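Local coordinates for protein spherulin-4 (Aspergillus clavatus, PDB 5C5G) that is a spherulin-4 family glycoside hydrolase that binds N-acetyl-D-galactosamine and probably takes part in galactosaminogalactan biosynthesis, at residues P25-V36 and W245-A253; V201-G211 and L233-Q244. All blocks are in the same frame, centred on the assembly; numbering follows the deposited sequence.

From the N terminus, the chain runs through strand 9-13 into helix 24-32, the first half of contact 1, then passes through most of the (beta/alpha)8 barrel before contact 2 begins at the end of strand 198-203. After helix 212-224 and strand 227-230, the loop 233-244 folds back on 201-211, so that contact 2 closes a short loop. The chain enters helix 245-252 directly and meets 25-36, so contact 1 spans a long loop that encloses contact 2. Contact 1 joins the first and last barrel helices, while contact 2 ties together the loops following strands 198-203 and 227-230. They touch where Phe241 packs on Pro25 and Leu26.

Contact 1 of 2, residues P25-V36 and W245-A253; sequences PLEDVISKHPDV and WSEFVDLMA
Val29 lays its CG2 methyl against the six-membered part of the Trp245 indole, 3.6 Å from CZ2, where the first and last helices of a (beta/alpha)8 barrel lie side by side. The axes of helices 25-32 and 245-252 approach to 10.6 Å and cross at -26°, nearly parallel, as expected for neighbours that close the outer ring of a barrel.

Trp245 CG is anti to the backbone N (chi1 165°), which carries the indole across to the first helix. There NE1 donates to Pro25 O at 3.0 Å with an N-H...O angle of 163°. The oxygen lies in the indole plane, yet the donor sits well above the carbonyl plane of Pro25 rather than on a lone pair. This bond, together with the packing around the ring, probably helps to fix the rotation of the indole; Leu26 CD1 borders the same ring at its edge and Val249 CG2 sits over one face, toward its rim. Val10 and Val12 of strand 9-13 also touch the indole, so it reaches inward to the barrel wall.

Further along, Val249 CG1 packs 3.6 Å from His33 CD2, just where helix 25-32 has ended. A charged cluster lies at the more exposed side. Lys32, extended beyond CG, places NZ 3.0 Å from Asp250 OD1, on the syn lone pair, with a weaker bond to OD2. His33 NE2 lies 2.7 Å from the same OD1, although its bent geometry makes that bond weak. Asp250 OD1 is thus approached by two nitrogens, and the lysine charge would probably favour the ionised carboxylate. Water 1, at 2.8 Å from His33 NE2, donates to Ser246 O and so links His33 to the backbone of helix 245-252. At the far end, the CB methyl of Ala253 meets Val36 CG2 at 3.6 Å and also borders His33 ND1.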
loop_
_atom_site.group_PDB
_atom_site.type_symbol
_atom_site.label_atom_id
_atom_site.label_comp_id
_atom_site.label_asym_id
_atom_site.label_seq_id
_atom_site.Cartn_x
_atom_site.Cartn_y
_atom_site.Cartn_z
ATOM N N PRO A 25 3.387 13.116 10.823
ATOM C CA PRO A 25 1.924 12.961 10.807
ATOM C C PRO A 25 1.481 11.507 10.721
ATOM O O PRO A 25 0.383 11.176 11.176
ATOM C CB PRO A 25 1.504 13.728 9.550
ATOM C CG PRO A 25 2.575 14.742 9.354
ATOM C CD PRO A 25 3.843 14.016 9.757
ATOM N N LEU A 26 2.321 10.645 10.162
ATOM C CA LEU A 26 2.027 9.228 10.134
ATOM C C LEU A 26 2.316 8.614 11.498
ATOM O O LEU A 26 1.493 7.866 12.048
ATOM C CB LEU A 26 2.824 8.514 9.035
ATOM C CG LEU A 26 2.725 6.988 9.053
ATOM C CD1 LEU A 26 1.303 6.508 8.882
ATOM C CD2 LEU A 26 3.600 6.402 7.970
ATOM N N GLU A 27 3.466 8.923 12.074
ATOM C CA GLU A 27 3.773 8.338 13.360
ATOM C C GLU A 27 2.728 8.742 14.381
ATOM O O GLU A 27 2.358 7.949 15.246
ATOM C CB GLU A 27 5.166 8.718 13.838
ATOM C CG GLU A 27 5.607 7.852 15.006
ATOM C CD GLU A 27 6.984 8.168 15.499
ATOM O OE1 GLU A 27 7.690 8.980 14.859
ATOM O OE2 GLU A 27 7.354 7.598 16.541
ATOM N N ASP A 28 2.243 9.977 14.281
ATOM C CA ASP A 28 1.261 10.462 15.241
ATOM C C ASP A 28 -0.023 9.633 15.204
ATOM O O ASP A 28 -0.548 9.277 16.257
ATOM C CB ASP A 28 0.957 11.935 15.008
ATOM C CG ASP A 28 2.098 12.857 15.456
ATOM O OD1 ASP A 28 3.012 12.404 16.177
ATOM O OD2 ASP A 28 2.067 14.049 15.094
ATOM N N VAL A 29 -0.527 9.302 14.021
ATOM C CA VAL A 29 -1.755 8.515 13.963
ATOM C C VAL A 29 -1.504 7.037 14.284
ATOM O O VAL A 29 -2.375 6.385 14.858
ATOM C CB VAL A 29 -2.507 8.665 12.617
ATOM C CG1 VAL A 29 -2.902 10.111 12.390
ATOM C CG2 VAL A 29 -1.689 8.133 11.442
ATOM N N ILE A 30 -0.323 6.521 13.966
ATOM C CA ILE A 30 0.010 5.154 14.334
ATOM C C ILE A 30 -0.012 5.014 15.859
ATOM O O ILE A 30 -0.537 4.037 16.397
ATOM C CB ILE A 30 1.394 4.741 13.801
ATOM C CG1 ILE A 30 1.349 4.602 12.282
ATOM C CG2 ILE A 30 1.877 3.434 14.453
ATOM C CD1 ILE A 30 2.740 4.571 11.643
ATOM N N SER A 31 0.573 5.992 16.542
ATOM C CA SER A 31 0.647 6.000 17.992
ATOM C C SER A 31 -0.722 6.231 18.629
ATOM O O SER A 31 -1.059 5.628 19.653
ATOM C CB SER A 31 1.630 7.086 18.448
ATOM O OG SER A 31 1.699 7.115 19.860
ATOM N N LYS A 32 -1.525 7.100 18.021
ATOM C CA LYS A 32 -2.844 7.419 18.554
ATOM C C LYS A 32 -3.816 6.252 18.413
ATOM O O LYS A 32 -4.734 6.106 19.213
ATOM C CB LYS A 32 -3.410 8.652 17.843
ATOM C CG LYS A 32 -4.796 9.059 18.295
ATOM C CD LYS A 32 -5.313 10.258 17.530
ATOM C CE LYS A 32 -6.741 10.579 17.934
ATOM N NZ LYS A 32 -7.364 11.586 17.036
ATOM N N HIS A 33 -3.623 5.436 17.380
ATOM C CA HIS A 33 -4.566 4.360 17.045
ATOM C C HIS A 33 -3.867 3.004 16.973
ATOM O O HIS A 33 -3.723 2.421 15.893
ATOM C CB HIS A 33 -5.229 4.641 15.704
ATOM C CG HIS A 33 -5.975 5.933 15.649
ATOM N ND1 HIS A 33 -7.176 6.133 16.288
ATOM C CD2 HIS A 33 -5.696 7.087 14.999
ATOM C CE1 HIS A 33 -7.604 7.358 16.040
ATOM N NE2 HIS A 33 -6.728 7.952 15.248
ATOM N N PRO A 34 -3.434 2.483 18.130
ATOM C CA PRO A 34 -2.733 1.193 18.123
ATOM C C PRO A 34 -3.612 0.041 17.646
ATOM O O PRO A 34 -3.090 -0.990 17.250
ATOM C CB PRO A 34 -2.338 0.997 19.591
ATOM C CG PRO A 34 -3.267 1.860 20.370
ATOM C CD PRO A 34 -3.543 3.048 19.484
ATOM N N ASP A 35 -4.926 0.240 17.667
ATOM C CA ASP A 35 -5.876 -0.769 17.210
ATOM C C ASP A 35 -6.058 -0.799 15.688
ATOM O O ASP A 35 -6.679 -1.712 15.169
ATOM C CB ASP A 35 -7.233 -0.539 17.881
ATOM C CG ASP A 35 -7.807 0.834 17.580
ATOM O OD1 ASP A 35 -7.069 1.834 17.708
ATOM O OD2 ASP A 35 -8.995 0.917 17.203
ATOM N N VAL A 36 -5.551 0.205 14.983
ATOM C CA VAL A 36 -5.626 0.274 13.531
ATOM C C VAL A 36 -4.364 -0.333 12.958
ATOM O O VAL A 36 -3.269 -0.084 13.463
ATOM C CB VAL A 36 -5.780 1.733 13.046
ATOM C CG1 VAL A 36 -5.655 1.832 11.531
ATOM C CG2 VAL A 36 -7.112 2.268 13.495
ATOM N N TRP A 245 -6.289 14.098 6.936
ATOM C CA TRP A 245 -5.612 12.841 7.227
ATOM C C TRP A 245 -5.979 12.288 8.610
ATOM O O TRP A 245 -6.338 11.118 8.745
ATOM C CB TRP A 245 -4.110 13.063 7.094
ATOM C CG TRP A 245 -3.219 12.004 7.678
ATOM C CD1 TRP A 245 -2.386 12.155 8.738
ATOM C CD2 TRP A 245 -3.048 10.663 7.216
ATOM N NE1 TRP A 245 -1.695 10.993 8.969
ATOM C CE2 TRP A 245 -2.092 10.058 8.054
ATOM C CE3 TRP A 245 -3.610 9.915 6.186
ATOM C CZ2 TRP A 245 -1.691 8.731 7.897
ATOM C CZ3 TRP A 245 -3.209 8.588 6.036
ATOM C CH2 TRP A 245 -2.247 8.026 6.875
ATOM N N SER A 246 -5.919 13.120 9.640
ATOM C CA SER A 246 -6.218 12.629 10.981
ATOM C C SER A 246 -7.686 12.197 11.076
ATOM O O SER A 246 -7.995 11.210 11.733
ATOM C CB SER A 246 -5.863 13.660 12.056
ATOM O OG SER A 246 -6.526 14.879 11.838
ATOM N N GLU A 247 -8.582 12.953 10.442
ATOM C CA GLU A 247 -10.003 12.623 10.447
ATOM C C GLU A 247 -10.248 11.301 9.721
ATOM O O GLU A 247 -11.026 10.475 10.182
ATOM C CB GLU A 247 -10.833 13.743 9.809
ATOM C CG GLU A 247 -10.939 14.997 10.654
ATOM C CD GLU A 247 -9.780 15.974 10.490
ATOM O OE1 GLU A 247 -8.755 15.676 9.846
ATOM O OE2 GLU A 247 -9.902 17.084 11.051
ATOM N N PHE A 248 -9.592 11.110 8.584
ATOM C CA PHE A 248 -9.683 9.857 7.862
ATOM C C PHE A 248 -9.267 8.682 8.746
ATOM O O PHE A 248 -9.984 7.697 8.846
ATOM C CB PHE A 248 -8.828 9.929 6.584
ATOM C CG PHE A 248 -8.530 8.596 5.961
ATOM C CD1 PHE A 248 -9.540 7.758 5.533
ATOM C CD2 PHE A 248 -7.228 8.171 5.827
ATOM C CE1 PHE A 248 -9.236 6.519 4.978
ATOM C CE2 PHE A 248 -6.935 6.947 5.262
ATOM C CZ PHE A 248 -7.944 6.124 4.848
ATOM N N VAL A 249 -8.112 8.782 9.398
ATOM C CA VAL A 249 -7.661 7.669 10.210
ATOM C C VAL A 249 -8.600 7.463 11.410
ATOM O O VAL A 249 -8.881 6.327 11.785
ATOM C CB VAL A 249 -6.199 7.817 10.626
ATOM C CG1 VAL A 249 -5.771 6.605 11.449
ATOM C CG2 VAL A 249 -5.328 7.932 9.392
ATOM N N ASP A 250 -9.116 8.540 11.995
ATOM C CA ASP A 250 -10.087 8.409 13.080
ATOM C C ASP A 250 -11.306 7.601 12.621
ATOM O O ASP A 250 -11.850 6.791 13.369
ATOM C CB ASP A 250 -10.576 9.783 13.583
ATOM C CG ASP A 250 -9.563 10.504 14.469
ATOM O OD1 ASP A 250 -8.556 9.898 14.883
ATOM O OD2 ASP A 250 -9.802 11.695 14.769
ATOM N N LEU A 251 -11.750 7.837 11.395
ATOM C CA LEU A 251 -12.904 7.119 10.871
ATOM C C LEU A 251 -12.556 5.665 10.598
ATOM O O LEU A 251 -13.389 4.772 10.760
ATOM C CB LEU A 251 -13.398 7.776 9.584
ATOM C CG LEU A 251 -14.084 9.112 9.820
ATOM C CD1 LEU A 251 -14.180 9.865 8.501
ATOM C CD2 LEU A 251 -15.467 8.916 10.446
HETATM N N MSE A 252 -11.323 5.407 10.196
HETATM C CA MSE A 252 -10.863 4.037 10.015
HETATM C C MSE A 252 -10.804 3.302 11.353
HETATM O O MSE A 252 -11.001 2.086 11.397
HETATM C CB MSE A 252 -9.520 4.014 9.282
HETATM C CG MSE A 252 -9.646 4.572 7.862
HETATM SE SE MSE A 252 -10.446 3.293 6.619
HETATM C CE MSE A 252 -8.892 2.173 6.412
ATOM N N ALA A 253 -10.565 4.035 12.443
ATOM C CA ALA A 253 -10.510 3.472 13.785
ATOM C C ALA A 253 -11.888 3.249 14.392
ATOM O O ALA A 253 -12.001 2.608 15.429
ATOM C CB ALA A 253 -9.712 4.391 14.692
HETATM O O HOH W 1 -6.336 10.413 13.901
#

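Contact 2 of 2, residues V201-G211 and L233-Q244; sequences VIHSVPTSVEG and LETDYYAGFGGQ. With EDO (1,2-ethanediol), chain C.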
loop_
_atom_site.group_PDB
_atom_site.type_symbol
_atom_site.label_atom_id
_atom_site.label_comp_id
_atom_site.label_asym_id
_atom_site.label_seq_id
_atom_site.Cartn_x
_atom_site.Cartn_y
_atom_site.Cartn_z
ATOM N N VAL A 201 -7.468 3.178 -3.431
ATOM C CA VAL A 201 -6.743 4.422 -3.271
ATOM C C VAL A 201 -7.541 5.522 -3.972
ATOM O O VAL A 201 -7.700 5.497 -5.201
ATOM C CB VAL A 201 -5.346 4.315 -3.885
ATOM C CG1 VAL A 201 -4.650 5.670 -3.905
ATOM C CG2 VAL A 201 -4.497 3.325 -3.107
ATOM N N ILE A 202 -8.025 6.476 -3.192
ATOM C CA ILE A 202 -8.845 7.560 -3.711
ATOM C C ILE A 202 -8.192 8.867 -3.317
ATOM O O ILE A 202 -8.142 9.202 -2.141
ATOM C CB ILE A 202 -10.281 7.523 -3.160
ATOM C CG1 ILE A 202 -10.920 6.152 -3.389
ATOM C CG2 ILE A 202 -11.133 8.611 -3.805
ATOM C CD1 ILE A 202 -12.220 5.958 -2.612
ATOM N N HIS A 203 -7.706 9.609 -4.299
ATOM C CA HIS A 203 -7.099 10.903 -4.047
ATOM C C HIS A 203 -7.972 12.005 -4.629
ATOM O O HIS A 203 -9.027 11.735 -5.211
ATOM C CB HIS A 203 -5.669 10.944 -4.579
ATOM C CG HIS A 203 -5.529 10.594 -6.025
ATOM N ND1 HIS A 203 -5.983 11.402 -7.044
ATOM C CD2 HIS A 203 -4.951 9.524 -6.619
ATOM C CE1 HIS A 203 -5.695 10.837 -8.205
ATOM N NE2 HIS A 203 -5.068 9.697 -7.973
ATOM N N SER A 204 -7.552 13.251 -4.453
ATOM C CA SER A 204 -8.243 14.385 -5.054
ATOM C C SER A 204 -9.681 14.476 -4.565
ATOM O O SER A 204 -10.570 14.941 -5.291
ATOM C CB SER A 204 -8.187 14.297 -6.586
ATOM O OG SER A 204 -6.842 14.059 -7.015
ATOM N N VAL A 205 -9.921 14.082 -3.326
ATOM C CA VAL A 205 -11.256 14.247 -2.754
ATOM C C VAL A 205 -11.507 15.737 -2.488
ATOM O O VAL A 205 -10.678 16.403 -1.867
ATOM C CB VAL A 205 -11.390 13.465 -1.453
ATOM C CG1 VAL A 205 -12.789 13.616 -0.887
ATOM C CG2 VAL A 205 -11.090 11.993 -1.682
ATOM N N PRO A 206 -12.640 16.285 -2.975
ATOM C CA PRO A 206 -12.936 17.694 -2.707
ATOM C C PRO A 206 -13.004 17.957 -1.213
ATOM O O PRO A 206 -13.463 17.112 -0.450
ATOM C CB PRO A 206 -14.326 17.890 -3.323
ATOM C CG PRO A 206 -14.466 16.815 -4.327
ATOM C CD PRO A 206 -13.666 15.653 -3.820
ATOM N N THR A 207 -12.572 19.139 -0.787
ATOM C CA THR A 207 -12.518 19.408 0.645
ATOM C C THR A 207 -13.911 19.430 1.267
ATOM O O THR A 207 -14.041 19.253 2.475
ATOM C CB THR A 207 -11.777 20.706 0.961
ATOM O OG1 THR A 207 -12.355 21.761 0.200
ATOM C CG2 THR A 207 -10.298 20.583 0.614
ATOM N N SER A 208 -14.950 19.609 0.450
ATOM C CA SER A 208 -16.324 19.596 0.943
ATOM C C SER A 208 -16.787 18.204 1.382
ATOM O O SER A 208 -17.798 18.072 2.074
ATOM C CB SER A 208 -17.260 20.153 -0.130
ATOM O OG SER A 208 -17.086 19.465 -1.358
ATOM N N VAL A 209 -16.063 17.171 0.979
ATOM C CA VAL A 209 -16.318 15.839 1.497
ATOM C C VAL A 209 -15.620 15.752 2.850
ATOM O O VAL A 209 -14.494 15.272 2.969
ATOM C CB VAL A 209 -15.840 14.746 0.539
ATOM C CG1 VAL A 209 -16.196 13.367 1.100
ATOM C CG2 VAL A 209 -16.459 14.946 -0.831
ATOM N N GLU A 210 -16.326 16.214 3.873
ATOM C CA GLU A 210 -15.791 16.398 5.216
ATOM C C GLU A 210 -16.881 16.013 6.212
ATOM O O GLU A 210 -18.049 15.879 5.837
ATOM C CB GLU A 210 -15.391 17.859 5.427
ATOM C CG GLU A 210 -16.564 18.830 5.306
ATOM C CD GLU A 210 -16.178 20.259 5.597
ATOM O OE1 GLU A 210 -15.454 20.488 6.589
ATOM O OE2 GLU A 210 -16.610 21.155 4.834
ATOM N N GLY A 211 -16.530 15.852 7.480
ATOM C CA GLY A 211 -17.513 15.550 8.504
ATOM C C GLY A 211 -18.263 14.285 8.169
ATOM O O GLY A 211 -17.676 13.298 7.754
ATOM N N LEU A 233 -5.679 15.704 -1.100
ATOM C CA LEU A 233 -4.707 16.340 -1.997
ATOM C C LEU A 233 -4.977 15.969 -3.456
ATOM O O LEU A 233 -5.243 14.806 -3.774
ATOM C CB LEU A 233 -3.279 15.934 -1.628
ATOM C CG LEU A 233 -2.760 16.347 -0.244
ATOM C CD1 LEU A 233 -1.297 15.996 -0.065
ATOM C CD2 LEU A 233 -2.991 17.827 0.032
ATOM N N GLU A 234 -4.853 16.943 -4.349
ATOM C CA GLU A 234 -5.004 16.695 -5.780
ATOM C C GLU A 234 -3.669 16.788 -6.511
ATOM O O GLU A 234 -3.609 16.493 -7.698
ATOM C CB GLU A 234 -6.029 17.644 -6.412
ATOM C CG GLU A 234 -5.770 19.108 -6.211
ATOM C CD GLU A 234 -6.967 19.962 -6.628
ATOM O OE1 GLU A 234 -7.927 19.411 -7.211
ATOM O OE2 GLU A 234 -6.952 21.179 -6.361
ATOM N N THR A 235 -2.624 17.199 -5.789
ATOM C CA THR A 235 -1.257 17.274 -6.298
ATOM C C THR A 235 -0.357 16.677 -5.231
ATOM O O THR A 235 -0.567 16.914 -4.038
ATOM C CB THR A 235 -0.851 18.725 -6.529
ATOM O OG1 THR A 235 -1.773 19.322 -7.443
ATOM C CG2 THR A 235 0.567 18.834 -7.104
ATOM N N ASP A 236 0.624 15.883 -5.642
ATOM C CA ASP A 236 1.586 15.291 -4.708
ATOM C C ASP A 236 0.877 14.504 -3.617
ATOM O O ASP A 236 1.258 14.525 -2.432
ATOM C CB ASP A 236 2.508 16.355 -4.117
ATOM C CG ASP A 236 3.410 16.966 -5.148
ATOM O OD1 ASP A 236 3.909 16.222 -6.013
ATOM O OD2 ASP A 236 3.617 18.191 -5.084
ATOM N N TYR A 237 -0.149 13.774 -4.031
ATOM C CA TYR A 237 -1.023 13.082 -3.098
ATOM C C TYR A 237 -0.400 11.868 -2.412
ATOM O O TYR A 237 -1.006 11.351 -1.475
ATOM C CB TYR A 237 -2.362 12.701 -3.755
ATOM C CG TYR A 237 -2.294 12.390 -5.237
ATOM C CD1 TYR A 237 -1.734 11.208 -5.711
ATOM C CD2 TYR A 237 -2.794 13.296 -6.160
ATOM C CE1 TYR A 237 -1.676 10.953 -7.057
ATOM C CE2 TYR A 237 -2.748 13.049 -7.500
ATOM C CZ TYR A 237 -2.193 11.869 -7.946
ATOM O OH TYR A 237 -2.149 11.634 -9.295
ATOM N N TYR A 238 0.778 11.420 -2.845
ATOM C CA TYR A 238 1.525 10.388 -2.125
ATOM C C TYR A 238 2.770 10.947 -1.473
ATOM O O TYR A 238 3.555 10.196 -0.896
ATOM C CB TYR A 238 1.911 9.228 -3.052
ATOM C CG TYR A 238 0.753 8.660 -3.847
ATOM C CD1 TYR A 238 -0.496 8.490 -3.278
ATOM C CD2 TYR A 238 0.925 8.301 -5.172
ATOM C CE1 TYR A 238 -1.550 7.970 -4.016
ATOM C CE2 TYR A 238 -0.120 7.776 -5.914
ATOM C CZ TYR A 238 -1.355 7.615 -5.323
ATOM O OH TYR A 238 -2.419 7.113 -6.055
ATOM N N ALA A 239 2.952 12.263 -1.534
ATOM C CA ALA A 239 4.174 12.879 -1.031
ATOM C C ALA A 239 3.893 13.940 0.010
ATOM O O ALA A 239 4.777 14.731 0.344
ATOM C CB ALA A 239 4.988 13.454 -2.175
ATOM N N GLY A 240 2.697 13.909 0.565
ATOM C CA GLY A 240 2.322 14.816 1.628
ATOM C C GLY A 240 1.045 14.288 2.236
ATOM O O GLY A 240 0.418 13.372 1.701
ATOM N N PHE A 241 0.650 14.888 3.343
ATOM C CA PHE A 241 -0.544 14.496 4.070
ATOM C C PHE A 241 -1.690 15.430 3.762
ATOM O O PHE A 241 -1.525 16.647 3.780
ATOM C CB PHE A 241 -0.242 14.463 5.568
ATOM C CG PHE A 241 0.761 13.413 5.930
ATOM C CD1 PHE A 241 2.115 13.685 5.897
ATOM C CD2 PHE A 241 0.359 12.134 6.224
ATOM C CE1 PHE A 241 3.043 12.686 6.183
ATOM C CE2 PHE A 241 1.275 11.146 6.510
ATOM C CZ PHE A 241 2.616 11.426 6.496
ATOM N N GLY A 242 -2.854 14.857 3.486
ATOM C CA GLY A 242 -4.026 15.648 3.183
ATOM C C GLY A 242 -4.544 16.381 4.397
ATOM O O GLY A 242 -4.251 16.026 5.544
ATOM N N GLY A 243 -5.353 17.399 4.143
ATOM C CA GLY A 243 -5.884 18.218 5.208
ATOM C C GLY A 243 -6.814 17.519 6.176
ATOM O O GLY A 243 -7.068 18.059 7.251
ATOM N N GLN A 244 -7.316 16.344 5.806
ATOM C CA GLN A 244 -8.199 15.570 6.682
ATOM C C GLN A 244 -7.613 14.199 6.987
ATOM O O GLN A 244 -8.328 13.252 7.262
ATOM C CB GLN A 244 -9.590 15.453 6.059
ATOM C CG GLN A 244 -10.275 16.819 6.008
ATOM C CD GLN A 244 -11.625 16.781 5.349
ATOM O OE1 GLN A 244 -12.526 16.074 5.799
ATOM N NE2 GLN A 244 -11.767 17.526 4.260
HETATM C C1 EDO C . 1.016 9.052 2.227
HETATM O O1 EDO C . 1.818 9.986 1.508
HETATM C C2 EDO C . 0.495 9.766 3.462
HETATM O O2 EDO C . -0.463 10.753 3.082
HETATM O O HOH W 2 -5.673 15.283 -9.024
HETATM O O HOH W 3 -13.735 15.700 8.232
#
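Ser204 OG is held by two partners: His203 ND1 at 2.8 Å and water 2 at 2.6 Å, the latter donating onward to Glu234 O. Beside it, Ser204 N donates to Leu233 O at 2.9 Å, tying the residue just after strand 198-203 to the loop after strand 227-230.

With its ND1 fixed by the serine, the His203 imidazole stacks face to face on the Tyr237 ring, the centroids 3.7 Å apart and the planes at 3°. His203 CB adds a CH-pi contact over the same tyrosine. Tyr237 in turn sets its CD1 edge over the centre of the Tyr238 ring, whose OH meets Val201 CG1 and the edge of His203.

At the outer end, Gln244 bridges to the other loop: NE2 makes a weak bond to Thr207 O, and OE1 accepts at 2.7 Å from water 3, which itself accepts from Gly211 N. Both Gln244 and Gly211 are N-cap residues, so two helix starts are linked.

Tyr238 OH is hydrogen-bonded to Glu172, an N-acetyl-D-galactosamine-binding residue; because Tyr237 packs on the Tyr238 ring and His203 meets its OH, the stack probably helps to position Tyr238 beside the sugar site.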